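Local coordinates for protein putative hexose oxidase (Nonomuraea sp. ATCC 39727, PDB 5AWV) that probably oxidises a sugar of teicoplanin-type glycopeptide antibiotics, using an FAD that is covalently attached to the chain at two residues, at residues L111-Y116 with A122-P127; P118-F123 with Y178-E183; E133-L138 with V144-G149. One frame throughout, in Å; residues are numbered along the deposited sequence.

Interaction 1 (L111-Y116 with A122-P127)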
loop_
_atom_site.group_PDB
_atom_site.type_symbol
_atom_site.label_atom_id
_atom_site.label_comp_id
_atom_site.label_asym_id
_atom_site.label_seq_id
_atom_site.Cartn_x
_atom_site.Cartn_y
_atom_site.Cartn_z
ATOM N N LEU A 111 -2.912 1.784 16.079
ATOM C CA LEU A 111 -1.866 2.804 15.882
ATOM C C LEU A 111 -2.134 3.740 14.772
ATOM O O LEU A 111 -1.664 3.501 13.661
ATOM C CB LEU A 111 -0.510 2.135 15.616
ATOM C CG LEU A 111 0.117 1.397 16.816
ATOM C CD1 LEU A 111 1.299 0.486 16.457
ATOM C CD2 LEU A 111 0.556 2.352 17.939
ATOM N N THR A 112 -2.825 4.844 15.039
ATOM C CA THR A 112 -3.390 5.683 13.982
ATOM C C THR A 112 -3.060 7.198 14.138
ATOM O O THR A 112 -3.780 8.032 13.637
ATOM C CB THR A 112 -4.919 5.551 13.910
ATOM O OG1 THR A 112 -5.456 5.951 15.160
ATOM C CG2 THR A 112 -5.360 4.195 13.620
ATOM N N GLU A 113 -2.009 7.568 14.840
ATOM C CA GLU A 113 -1.668 9.003 14.920
ATOM C C GLU A 113 -1.190 9.600 13.567
ATOM O O GLU A 113 -0.476 8.941 12.806
ATOM C CB GLU A 113 -0.565 9.201 15.973
ATOM C CG GLU A 113 0.025 10.615 15.980
ATOM C CD GLU A 113 0.069 11.260 17.337
ATOM O OE1 GLU A 113 1.196 11.467 17.878
ATOM O OE2 GLU A 113 -1.041 11.600 17.822
ATOM N N ILE A 114 -1.570 10.843 13.298
ATOM C CA ILE A 114 -1.072 11.607 12.189
ATOM C C ILE A 114 -0.879 12.985 12.746
ATOM O O ILE A 114 -1.870 13.644 13.202
ATOM C CB ILE A 114 -2.066 11.661 11.010
ATOM C CG1 ILE A 114 -2.477 10.272 10.579
ATOM C CG2 ILE A 114 -1.569 12.613 9.886
ATOM C CD1 ILE A 114 -3.696 10.360 9.639
ATOM N N ALA A 115 0.352 13.451 12.782
ATOM C CA ALA A 115 0.639 14.754 13.405
ATOM C C ALA A 115 1.939 15.313 12.996
ATOM O O ALA A 115 2.867 14.600 12.556
ATOM C CB ALA A 115 0.650 14.638 14.899
ATOM N N TYR A 116 1.983 16.624 13.040
ATOM C CA TYR A 116 3.254 17.310 12.871
ATOM C C TYR A 116 4.114 17.089 14.139
ATOM O O TYR A 116 3.658 17.310 15.237
ATOM C CB TYR A 116 3.082 18.771 12.645
ATOM C CG TYR A 116 4.428 19.484 12.700
ATOM C CD1 TYR A 116 5.417 19.258 11.708
ATOM C CD2 TYR A 116 4.705 20.379 13.748
ATOM C CE1 TYR A 116 6.636 19.915 11.729
ATOM C CE2 TYR A 116 5.921 21.077 13.760
ATOM C CZ TYR A 116 6.891 20.834 12.763
ATOM O OH TYR A 116 8.099 21.519 12.826
ATOM N N ALA A 122 8.889 16.934 10.896
ATOM C CA ALA A 122 8.290 16.036 9.878
ATOM C C ALA A 122 6.936 15.609 10.385
ATOM O O ALA A 122 6.657 15.706 11.554
ATOM C CB ALA A 122 9.166 14.796 9.692
ATOM N N PHE A 123 6.136 15.072 9.475
ATOM C CA PHE A 123 4.874 14.425 9.812
ATOM C C PHE A 123 5.020 13.012 10.236
ATOM O O PHE A 123 5.564 12.192 9.530
ATOM C CB PHE A 123 3.936 14.507 8.622
ATOM C CG PHE A 123 3.462 15.862 8.355
ATOM C CD1 PHE A 123 2.392 16.374 9.041
ATOM C CD2 PHE A 123 4.093 16.651 7.451
ATOM C CE1 PHE A 123 1.933 17.627 8.772
ATOM C CE2 PHE A 123 3.655 17.882 7.214
ATOM C CZ PHE A 123 2.569 18.394 7.843
ATOM N N LEU A 124 4.572 12.716 11.425
ATOM C CA LEU A 124 4.510 11.391 11.996
ATOM C C LEU A 124 3.193 10.762 11.474
ATOM O O LEU A 124 2.059 11.368 11.639
ATOM C CB LEU A 124 4.429 11.520 13.526
ATOM C CG LEU A 124 4.615 10.281 14.393
ATOM C CD1 LEU A 124 4.577 10.507 15.901
ATOM C CD2 LEU A 124 3.585 9.264 14.190
ATOM N N ILE A 125 3.311 9.593 10.851
ATOM C CA ILE A 125 2.144 8.790 10.378
ATOM C C ILE A 125 2.367 7.400 10.853
ATOM O O ILE A 125 3.376 6.712 10.518
ATOM C CB ILE A 125 2.020 8.826 8.864
ATOM C CG1 ILE A 125 1.969 10.292 8.390
ATOM C CG2 ILE A 125 0.747 8.162 8.387
ATOM C CD1 ILE A 125 1.851 10.456 6.912
ATOM N N GLU A 126 1.432 6.940 11.668
ATOM C CA GLU A 126 1.463 5.594 12.201
ATOM C C GLU A 126 0.889 4.566 11.230
ATOM O O GLU A 126 0.082 4.945 10.394
ATOM C CB GLU A 126 0.773 5.536 13.591
ATOM C CG GLU A 126 1.694 6.059 14.654
ATOM C CD GLU A 126 1.140 6.000 16.060
ATOM O OE1 GLU A 126 -0.074 5.894 16.234
ATOM O OE2 GLU A 126 1.963 6.094 16.998
ATOM N N PRO A 127 1.407 3.311 11.275
ATOM C CA PRO A 127 1.130 2.210 10.326
ATOM C C PRO A 127 -0.306 1.702 10.288
ATOM O O PRO A 127 -0.721 1.230 9.265
ATOM C CB PRO A 127 2.060 1.074 10.751
ATOM C CG PRO A 127 2.370 1.405 12.196
ATOM C CD PRO A 127 2.329 2.867 12.363
#
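E113 and E126 exchange two hydrogen bonds at the open end of a β-hairpin whose short strand segments, 114-116 and 122-125, run antiparallel at 161°. E113 N donates to E126 OE1 at 2.9 Å, reaching the oxygen from above the carboxylate plane, 40° out of it. In return E126 N meets E113 O at 3.0 Å. The side chain of E126 thus stands in for a backbone acceptor where the regular strand pairing has ended: beyond CG it runs extended, chi2 -178°, which carries OE1 across to the other strand. Further in, A115 and L124 form the hydrogen-bonded pair, with A115 N to L124 O at 2.9 Å and L124 N to A115 O at 2.8 Å. The pairs I114-I125 and Y116-F123 flank it as non-hydrogen-bonded pairs. Helix 131-142 covers I114, F123 and I125, while Y116, on the same face, lies against L242. L27 of a neighbouring subunit packs on A115 and L124 on the other face. P127, which touches the FAD, continues from E126, and its CD lies 4.4 Å from L111 CB. At the turn end, Y116 CB approaches F123 CE1 at 4.2 Å.

Interaction 2 (P118-F123 with Y178-E183)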
loop_
_atom_site.group_PDB
_atom_site.type_symbol
_atom_site.label_atom_id
_atom_site.label_comp_id
_atom_site.label_asym_id
_atom_site.label_seq_id
_atom_site.Cartn_x
_atom_site.Cartn_y
_atom_site.Cartn_z
ATOM N N PRO A 118 7.317 18.326 15.992
ATOM C CA PRO A 118 8.423 19.332 15.923
ATOM C C PRO A 118 9.806 18.789 16.186
ATOM O O PRO A 118 10.722 19.408 15.757
ATOM C CB PRO A 118 8.025 20.417 16.952
ATOM C CG PRO A 118 6.966 19.798 17.778
ATOM C CD PRO A 118 6.422 18.563 17.115
ATOM N N SER A 119 9.975 17.659 16.844
ATOM C CA SER A 119 11.364 17.248 17.180
ATOM C C SER A 119 12.002 16.504 15.996
ATOM O O SER A 119 13.214 16.415 15.905
ATOM C CB SER A 119 11.363 16.380 18.391
ATOM O OG SER A 119 10.780 15.153 18.000
ATOM N N MET A 120 11.187 16.014 15.063
ATOM C CA MET A 120 11.691 15.538 13.761
ATOM C C MET A 120 11.531 16.544 12.633
ATOM O O MET A 120 12.152 16.370 11.568
ATOM C CB MET A 120 11.037 14.196 13.434
ATOM C CG MET A 120 11.235 13.189 14.542
ATOM S SD MET A 120 12.975 12.559 14.585
ATOM C CE MET A 120 12.796 10.997 13.751
ATOM N N ASN A 121 10.762 17.635 12.871
ATOM C CA ASN A 121 10.362 18.610 11.841
ATOM C C ASN A 121 9.851 17.797 10.608
ATOM O O ASN A 121 10.257 18.017 9.462
ATOM C CB ASN A 121 11.502 19.600 11.478
ATOM C CG ASN A 121 11.048 20.725 10.627
ATOM O OD1 ASN A 121 11.798 21.257 9.764
ATOM N ND2 ASN A 121 9.881 21.182 10.881
ATOM N N ALA A 122 8.889 16.934 10.896
ATOM C CA ALA A 122 8.290 16.036 9.878
ATOM C C ALA A 122 6.936 15.609 10.385
ATOM O O ALA A 122 6.657 15.706 11.554
ATOM C CB ALA A 122 9.166 14.796 9.692
ATOM N N PHE A 123 6.136 15.072 9.475
ATOM C CA PHE A 123 4.874 14.425 9.812
ATOM C C PHE A 123 5.020 13.012 10.236
ATOM O O PHE A 123 5.564 12.192 9.530
ATOM C CB PHE A 123 3.936 14.507 8.622
ATOM C CG PHE A 123 3.462 15.862 8.355
ATOM C CD1 PHE A 123 2.392 16.374 9.041
ATOM C CD2 PHE A 123 4.093 16.651 7.451
ATOM C CE1 PHE A 123 1.933 17.627 8.772
ATOM C CE2 PHE A 123 3.655 17.882 7.214
ATOM C CZ PHE A 123 2.569 18.394 7.843
ATOM N N TYR A 178 9.689 10.898 0.161
ATOM C CA TYR A 178 9.361 11.722 1.334
ATOM C C TYR A 178 9.639 11.016 2.678
ATOM O O TYR A 178 9.303 11.569 3.719
ATOM C CB TYR A 178 7.918 12.246 1.268
ATOM C CG TYR A 178 7.727 13.006 -0.023
ATOM C CD1 TYR A 178 8.071 14.352 -0.123
ATOM C CD2 TYR A 178 7.414 12.337 -1.178
ATOM C CE1 TYR A 178 7.995 14.999 -1.324
ATOM C CE2 TYR A 178 7.333 12.998 -2.405
ATOM C CZ TYR A 178 7.676 14.310 -2.495
ATOM O OH TYR A 178 7.631 15.042 -3.689
ATOM N N LEU A 179 10.218 9.830 2.671
ATOM C CA LEU A 179 10.444 9.077 3.916
ATOM C C LEU A 179 11.677 9.616 4.626
ATOM O O LEU A 179 12.822 9.420 4.189
ATOM C CB LEU A 179 10.527 7.609 3.693
ATOM C CG LEU A 179 10.746 6.794 5.001
ATOM C CD1 LEU A 179 9.608 6.846 6.002
ATOM C CD2 LEU A 179 11.069 5.386 4.673
ATOM N N TYR A 180 11.443 10.311 5.723
ATOM C CA TYR A 180 12.566 10.971 6.457
ATOM C C TYR A 180 13.111 10.005 7.473
ATOM O O TYR A 180 14.336 9.909 7.650
ATOM C CB TYR A 180 12.095 12.310 7.103
ATOM C CG TYR A 180 13.116 12.891 8.013
ATOM C CD1 TYR A 180 14.265 13.458 7.482
ATOM C CD2 TYR A 180 12.971 12.825 9.431
ATOM C CE1 TYR A 180 15.281 13.973 8.337
ATOM C CE2 TYR A 180 13.952 13.364 10.265
ATOM C CZ TYR A 180 15.110 13.916 9.695
ATOM O OH TYR A 180 16.110 14.460 10.435
ATOM N N ALA A 181 12.225 9.276 8.136
ATOM C CA ALA A 181 12.642 8.355 9.193
ATOM C C ALA A 181 11.671 7.296 9.489
ATOM O O ALA A 181 10.462 7.457 9.276
ATOM C CB ALA A 181 12.915 9.110 10.507
ATOM N N VAL A 182 12.148 6.235 10.094
ATOM C CA VAL A 182 11.319 5.179 10.566
ATOM C C VAL A 182 11.694 4.804 11.999
ATOM O O VAL A 182 12.869 4.815 12.331
ATOM C CB VAL A 182 11.429 3.812 9.855
ATOM C CG1 VAL A 182 10.555 3.721 8.639
ATOM C CG2 VAL A 182 12.886 3.431 9.498
ATOM N N GLU A 183 10.727 4.326 12.752
ATOM C CA GLU A 183 10.898 3.664 14.038
ATOM C C GLU A 183 10.506 2.233 13.864
ATOM O O GLU A 183 9.441 1.912 13.394
ATOM C CB GLU A 183 10.022 4.289 15.137
ATOM C CG GLU A 183 10.297 3.702 16.521
ATOM C CD GLU A 183 9.365 4.293 17.628
ATOM O OE1 GLU A 183 8.138 4.039 17.719
ATOM O OE2 GLU A 183 9.879 5.004 18.434
#
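M120 CE rests 3.8 Å from A181 CB, the closest of the apolar contacts that M120 and A122 make with Y180 and A181. M120 makes its side-chain contacts through CE, which also lies 4.4 Å from Y180 CE2. The chain of M120 is folded at chi2 (-74°) and again at chi3 (-100°), and these bends bring the methyl against A181 CB. A122 adds its CB, 4.3 Å from Y180 CD2 and oblique to the ring.

These residues sit at the turn of the hairpin 114-117/122-125 and on a strand two places away in the same five-stranded antiparallel sheet, with strand 223-229 lying between them. The spacing of the backbones agrees with this, A122 CA and Y180 CA being 7.5 Å apart. Both sides are irregular: N121 and A122 together face D117 in a G1 beta bulge, whereas Y180 and A181 together face W228 in a classic beta bulge. W228 of the intervening strand also packs against both M120 and A181, so the contact reaches across it.

Among the polar atoms, M120 O lies 3.7 Å from Y180 CE2, again oblique to the ring, and this is a packing approach. The phenol itself is held from elsewhere, Y180 OH being hydrogen-bonded to E201 OE2.

Interaction 3 (E133-L138 with V144-G149). With FAD (flavin-adenine dinucleotide), chain M.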
loop_
_atom_site.group_PDB
_atom_site.type_symbol
_atom_site.label_atom_id
_atom_site.label_comp_id
_atom_site.label_asym_id
_atom_site.label_seq_id
_atom_site.Cartn_x
_atom_site.Cartn_y
_atom_site.Cartn_z
ATOM N N GLU A 133 -7.555 7.967 5.486
ATOM C CA GLU A 133 -7.411 8.782 6.706
ATOM C C GLU A 133 -6.257 9.741 6.586
ATOM O O GLU A 133 -6.351 10.872 6.998
ATOM C CB GLU A 133 -7.235 7.896 7.945
ATOM C CG GLU A 133 -8.477 7.079 8.295
ATOM C CD GLU A 133 -8.203 5.892 9.294
ATOM O OE1 GLU A 133 -7.157 5.213 9.299
ATOM O OE2 GLU A 133 -9.075 5.615 10.117
ATOM N N VAL A 134 -5.137 9.285 6.023
ATOM C CA VAL A 134 -3.999 10.101 5.870
ATOM C C VAL A 134 -4.308 11.259 4.955
ATOM O O VAL A 134 -3.924 12.404 5.246
ATOM C CB VAL A 134 -2.791 9.315 5.279
ATOM C CG1 VAL A 134 -1.647 10.228 4.861
ATOM C CG2 VAL A 134 -2.268 8.219 6.230
ATOM N N TYR A 135 -4.873 10.987 3.802
ATOM C CA TYR A 135 -5.108 12.073 2.866
ATOM C C TYR A 135 -6.020 13.161 3.429
ATOM O O TYR A 135 -5.763 14.336 3.261
ATOM C CB TYR A 135 -5.678 11.554 1.558
ATOM C CG TYR A 135 -4.813 10.591 0.757
ATOM C CD1 TYR A 135 -3.434 10.775 0.658
ATOM C CD2 TYR A 135 -5.390 9.547 0.042
ATOM C CE1 TYR A 135 -2.640 9.915 -0.058
ATOM C CE2 TYR A 135 -4.596 8.708 -0.730
ATOM C CZ TYR A 135 -3.231 8.883 -0.758
ATOM O OH TYR A 135 -2.394 8.035 -1.429
ATOM N N GLU A 136 -7.096 12.756 4.044
ATOM C CA GLU A 136 -8.026 13.675 4.613
ATOM C C GLU A 136 -7.389 14.558 5.704
ATOM O O GLU A 136 -7.610 15.750 5.704
ATOM C CB GLU A 136 -9.218 12.848 5.120
ATOM C CG GLU A 136 -10.499 13.568 5.213
ATOM C CD GLU A 136 -11.034 13.960 3.796
ATOM O OE1 GLU A 136 -10.937 15.182 3.576
ATOM O OE2 GLU A 136 -11.434 13.058 2.962
ATOM N N LYS A 137 -6.705 13.941 6.683
ATOM C CA LYS A 137 -6.105 14.696 7.730
ATOM C C LYS A 137 -4.966 15.596 7.308
ATOM O O LYS A 137 -4.817 16.710 7.804
ATOM C CB LYS A 137 -5.596 13.730 8.778
ATOM C CG LYS A 137 -4.926 14.328 9.986
ATOM C CD LYS A 137 -5.816 15.064 10.958
ATOM C CE LYS A 137 -4.996 15.559 12.204
ATOM N NZ LYS A 137 -4.871 14.467 13.222
ATOM N N LEU A 138 -4.096 15.104 6.456
ATOM C CA LEU A 138 -3.009 15.932 5.915
ATOM C C LEU A 138 -3.587 17.149 5.153
ATOM O O LEU A 138 -3.043 18.270 5.268
ATOM C CB LEU A 138 -2.091 15.109 5.035
ATOM C CG LEU A 138 -1.149 14.075 5.696
ATOM C CD1 LEU A 138 -0.133 13.493 4.644
ATOM C CD2 LEU A 138 -0.272 14.689 6.797
ATOM N N VAL A 144 -1.590 19.582 2.680
ATOM C CA VAL A 144 -0.501 18.764 2.117
ATOM C C VAL A 144 -1.064 17.395 1.761
ATOM O O VAL A 144 -2.226 17.102 2.031
ATOM C CB VAL A 144 0.745 18.691 2.971
ATOM C CG1 VAL A 144 1.345 20.095 3.196
ATOM C CG2 VAL A 144 0.524 17.976 4.332
ATOM N N THR A 145 -0.238 16.583 1.128
ATOM C CA THR A 145 -0.536 15.221 0.825
ATOM C C THR A 145 0.732 14.402 0.674
ATOM O O THR A 145 1.850 14.927 0.728
ATOM C CB THR A 145 -1.394 15.172 -0.461
ATOM O OG1 THR A 145 -2.111 13.936 -0.524
ATOM C CG2 THR A 145 -0.547 15.454 -1.769
ATOM N N ILE A 146 0.570 13.087 0.477
ATOM C CA ILE A 146 1.680 12.300 -0.038
ATOM C C ILE A 146 1.262 11.600 -1.330
ATOM O O ILE A 146 0.080 11.265 -1.463
ATOM C CB ILE A 146 2.228 11.286 0.994
ATOM C CG1 ILE A 146 1.144 10.215 1.364
ATOM C CG2 ILE A 146 2.810 11.996 2.218
ATOM C CD1 ILE A 146 1.619 9.117 2.314
ATOM N N PRO A 147 2.218 11.290 -2.234
ATOM C CA PRO A 147 1.863 10.748 -3.530
ATOM C C PRO A 147 1.727 9.232 -3.518
ATOM O O PRO A 147 2.523 8.494 -4.118
ATOM C CB PRO A 147 3.011 11.214 -4.396
ATOM C CG PRO A 147 4.174 11.193 -3.467
ATOM C CD PRO A 147 3.632 11.727 -2.221
ATOM N N GLY A 148 0.727 8.780 -2.832
ATOM C CA GLY A 148 0.511 7.386 -2.592
ATOM C C GLY A 148 -0.622 6.842 -3.377
ATOM O O GLY A 148 -1.031 7.472 -4.365
ATOM N N GLY A 149 -1.129 5.675 -2.971
ATOM C CA GLY A 149 -2.049 4.929 -3.728
ATOM C C GLY A 149 -3.457 5.478 -3.714
ATOM O O GLY A 149 -3.781 6.346 -2.912
HETATM P PA FAD M . -0.827 -5.746 4.971
HETATM O O1A FAD M . -1.465 -6.936 4.284
HETATM O O2A FAD M . -1.263 -5.317 6.294
HETATM O O5B FAD M . 0.748 -5.898 4.973
HETATM C C5B FAD M . 1.530 -6.237 3.777
HETATM C C4B FAD M . 2.865 -6.780 4.178
HETATM O O4B FAD M . 3.660 -5.847 4.919
HETATM C C3B FAD M . 2.849 -8.058 5.033
HETATM O O3B FAD M . 4.003 -8.912 4.846
HETATM C C2B FAD M . 2.837 -7.429 6.393
HETATM O O2B FAD M . 3.231 -8.352 7.353
HETATM C C1B FAD M . 3.764 -6.268 6.250
HETATM N N9A FAD M . 3.462 -5.229 7.206
HETATM C C8A FAD M . 2.314 -4.586 7.455
HETATM N N7A FAD M . 2.469 -3.613 8.380
HETATM C C5A FAD M . 3.749 -3.604 8.730
HETATM C C6A FAD M . 4.563 -2.867 9.719
HETATM N N6A FAD M . 3.960 -1.946 10.465
HETATM N N1A FAD M . 5.896 -3.164 9.772
HETATM C C2A FAD M . 6.451 -4.141 8.996
HETATM N N3A FAD M . 5.760 -4.892 8.095
HETATM C C4A FAD M . 4.418 -4.673 7.988
HETATM N N1 FAD M . -0.036 0.012 -4.192
HETATM C C2 FAD M . 0.401 1.150 -4.810
HETATM O O2 FAD M . 1.603 1.481 -4.696
HETATM N N3 FAD M . -0.418 1.948 -5.513
HETATM C C4 FAD M . -1.753 1.753 -5.547
HETATM O O4 FAD M . -2.512 2.529 -6.169
HETATM C C4X FAD M . -2.306 0.570 -4.874
HETATM N N5 FAD M . -3.657 0.287 -4.862
HETATM C C5X FAD M . -4.186 -0.758 -4.155
HETATM C C6 FAD M . -5.586 -0.929 -4.139
HETATM C C7 FAD M . -6.037 -2.096 -3.466
HETATM C C7M FAD M . -7.561 -2.380 -3.439
HETATM C C8 FAD M . -5.114 -3.047 -2.728
HETATM C C8M FAD M . -5.650 -4.114 -1.803
HETATM C C9 FAD M . -3.730 -2.765 -2.738
HETATM C C9A FAD M . -3.243 -1.697 -3.434
HETATM N N10 FAD M . -1.857 -1.393 -3.493
HETATM C C10 FAD M . -1.362 -0.282 -4.156
HETATM C "C1'" FAD M . -0.853 -2.298 -2.843
HETATM C "C2'" FAD M . -0.461 -1.857 -1.484
HETATM O "O2'" FAD M . 0.483 -0.817 -1.662
HETATM C "C3'" FAD M . 0.212 -3.040 -0.896
HETATM O "O3'" FAD M . -0.766 -4.082 -0.916
HETATM C "C4'" FAD M . 0.664 -2.737 0.559
HETATM O "O4'" FAD M . 1.692 -3.679 0.877
HETATM C "C5'" FAD M . -0.508 -2.947 1.483
HETATM O "O5'" FAD M . -0.163 -2.553 2.825
HETATM P P FAD M . -1.125 -2.946 4.002
HETATM O O1P FAD M . -0.641 -2.377 5.245
HETATM O O2P FAD M . -2.569 -2.652 3.705
HETATM O O3P FAD M . -1.040 -4.541 3.888
HETATM O O HOH W 1 -4.021 15.091 1.151
#
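Y135 reaches from helix 131-142 to segment 144-149, meeting T145, I146 and G149. CB leaves the helix with CG beside the backbone N, chi1 -62°, and the ring then extends along the segment 144-149. CD1 comes first to T145, 3.6 Å from its OG1. CE1 lies 3.3 Å from I146 O, which is oblique to the ring, and 4.1 Å from I146 CG1, the two side chains crossing at about a right angle. G149 O lies at the edge of the ring, in its plane, and OH is modelled as donating to it; the hydroxyl sits too close to G148 for the length of that bond to carry weight.

The arrangement is a helix followed by an irregular connection that runs to the flavin within the FAD-binding domain. G149 forms part of the FAD pocket, its CA 3.5 Å from FAD O4. The next residues along the chain, V150 and the covalently attached C151, also belong to the cofactor site. P147, just before the two glycines, is the centre of an inverse gamma turn, and its ring packs against Y178.

Nearer the start of the connection, V144 N donates to L138 O over 3.2 Å. The N-H...O angle is 172°, but the donor stands 53° out of the carbonyl plane. A water ties the same region together by donating to Y135 O and V144 O and accepting from T145 OG1. Apolar contacts complete the junction: L138 packs through CB on V144 CG2 at 3.9 Å and through CD1 on I146 CG2, while V134 CG1 reaches I146 CD1.

Overall arrangement
Interactions 1 and 2 share A122 and F123: strand 122-125 pairs with 114-117 in the first, while its start packs on strand 179-187 in the second, their centres about 9 Å apart. The helix of interaction 3 packs on the sheet face carrying I114, F123 and I125, the centres of interactions 1 and 3 being about 11 Å apart. I125 CG2 meets V134 CG2 at 3.7 Å and F123 CD1 meets L138 CD2 at 3.9 Å, which seats helix 131-142 against the hairpin. K137 NZ probably bonds I114 O at 3.1 Å. Interactions 1 and 3 both reach the FAD, through P127 and G149 respectively; in interaction 2 the side chain of A181 is about 9 Å from that of V224, an FAD-binding residue.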